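Local atomic coordinates of aftrax (Archaeoglobus fulgidus, PDB entry 3ZC0), a protein that binds and cleaves duplex RNA as archaeal C3PO, a magnesium-binding nuclease of the translin family whose assembly holds eight protein chains. Residues 12-16 and 68-72. The protein carries 1 engineered substitution. Sequence-based numbering, arbitrary orientation.
Sequences RLEEL and EYPEI
Y69 CD1 and, nearer the rim, L16 CD2 lie over the same face of the R12 guanidinium, while the carboxylate of E71 and the backbone O of E68 meet its rim roughly in plane. Y69 in turn has R12 at its ring edge and CG of its neighbour E68 over one face; ring and guanidinium planes are 53° apart, so the two do not stack flat. R12 grips E71 side-on in a bidentate salt bridge: NE reaches OE2 at 3.0 Å, and NH2 reaches OE1 at 2.8 Å through the syn lone pair. Guanidinium and carboxylate are nearly coplanar (28°), and two bonds to two oxygens fix the rotation of both groups. Arginine suits because NE and NH2 lie side by side, matching the two oxygens that glutamate offers; the bend at chi2 (55°) swings that edge to E71. L16, buried and branched, rests CD2 3.5 Å from Y69 CD1, where tyrosine presents ring carbon to leucine and arginine alike. L16 CD1 flanks the salt bridge, 3.8 Å from E71 OE2. E15 lays CG against Y69 OH (3.8 Å), but its OE2 comes within 4.1 Å of E68 OE2, a like-charge approach that R12 nearby may soften. The contact thus ties the N-terminal part of helix 6-42 to the loop joining helices 46-64 and 73-94, where I72 stands at the N-cap position, while L162 of a second subunit packs on L16.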
# COMPACT_ATOMS: atom_id res chain seq x y z
N ARG E 12 29.15 15.70 -16.93
CA ARG E 12 27.97 16.24 -16.26
C ARG E 12 27.49 15.29 -15.18
O ARG E 12 27.16 15.72 -14.08
CB ARG E 12 26.83 16.48 -17.25
CG ARG E 12 25.60 17.08 -16.61
CD ARG E 12 25.95 18.35 -15.88
NE ARG E 12 24.75 19.11 -15.52
CZ ARG E 12 24.79 20.35 -15.03
NH1 ARG E 12 25.96 20.94 -14.85
NH2 ARG E 12 23.66 20.98 -14.73
N LEU E 13 27.45 14.00 -15.51
CA LEU E 13 27.03 12.97 -14.58
C LEU E 13 27.89 12.98 -13.29
O LEU E 13 27.35 12.93 -12.18
CB LEU E 13 27.06 11.60 -15.26
CG LEU E 13 25.76 10.81 -15.40
CD1 LEU E 13 24.54 11.66 -15.17
CD2 LEU E 13 25.71 10.21 -16.78
N GLU E 14 29.21 13.09 -13.44
CA GLU E 14 30.10 13.11 -12.28
C GLU E 14 29.84 14.34 -11.41
O GLU E 14 29.71 14.26 -10.17
CB GLU E 14 31.55 13.05 -12.72
CG GLU E 14 31.97 11.64 -13.10
CD GLU E 14 33.34 11.58 -13.72
OE1 GLU E 14 33.93 12.65 -13.97
OE2 GLU E 14 33.82 10.44 -13.95
N GLU E 15 29.75 15.47 -12.09
CA GLU E 15 29.38 16.71 -11.45
C GLU E 15 28.06 16.57 -10.64
O GLU E 15 27.98 16.99 -9.48
CB GLU E 15 29.25 17.79 -12.52
CG GLU E 15 29.60 19.18 -12.10
CD GLU E 15 29.89 20.05 -13.30
OE1 GLU E 15 29.81 19.52 -14.44
OE2 GLU E 15 30.20 21.25 -13.10
N LEU E 16 27.05 15.96 -11.25
CA LEU E 16 25.75 15.84 -10.60
C LEU E 16 25.86 14.90 -9.42
O LEU E 16 25.23 15.14 -8.40
CB LEU E 16 24.67 15.38 -11.57
CG LEU E 16 24.33 16.40 -12.65
CD1 LEU E 16 23.16 15.93 -13.51
CD2 LEU E 16 24.02 17.73 -12.02
N GLU E 68 22.28 25.92 -9.94
CA GLU E 68 23.04 25.60 -11.14
C GLU E 68 22.70 24.21 -11.69
O GLU E 68 23.00 23.89 -12.84
CB GLU E 68 24.54 25.67 -10.81
CG GLU E 68 25.45 25.35 -11.97
CD GLU E 68 26.89 25.16 -11.54
OE1 GLU E 68 27.31 25.82 -10.57
OE2 GLU E 68 27.58 24.32 -12.17
N TYR E 69 22.07 23.39 -10.88
CA TYR E 69 21.81 22.01 -11.26
C TYR E 69 20.32 21.70 -11.28
O TYR E 69 19.84 20.89 -10.49
CB TYR E 69 22.50 21.09 -10.28
CG TYR E 69 23.99 21.30 -10.17
CD1 TYR E 69 24.82 21.08 -11.26
CD2 TYR E 69 24.57 21.68 -8.97
CE1 TYR E 69 26.20 21.25 -11.16
CE2 TYR E 69 25.93 21.85 -8.85
CZ TYR E 69 26.75 21.64 -9.95
OH TYR E 69 28.11 21.81 -9.84
N PRO E 70 19.57 22.33 -12.20
CA PRO E 70 18.11 22.23 -12.15
C PRO E 70 17.62 20.82 -12.46
O PRO E 70 16.45 20.52 -12.22
CB PRO E 70 17.66 23.21 -13.23
CG PRO E 70 18.87 23.97 -13.62
CD PRO E 70 20.01 23.05 -13.40
N GLU E 71 18.49 19.96 -12.99
CA GLU E 71 18.16 18.54 -13.13
C GLU E 71 17.84 17.91 -11.78
O GLU E 71 17.07 16.96 -11.73
CB GLU E 71 19.30 17.75 -13.78
CG GLU E 71 19.68 18.16 -15.17
CD GLU E 71 20.99 18.92 -15.20
OE1 GLU E 71 21.14 19.88 -14.40
OE2 GLU E 71 21.88 18.55 -16.01
N ILE E 72 18.45 18.41 -10.70
CA ILE E 72 18.20 17.85 -9.37
C ILE E 72 17.73 18.82 -8.29
O ILE E 72 17.23 18.38 -7.25
CB ILE E 72 19.43 17.12 -8.79
CG1 ILE E 72 20.50 18.11 -8.38
CG2 ILE E 72 19.97 16.10 -9.76
CD1 ILE E 72 21.63 17.46 -7.62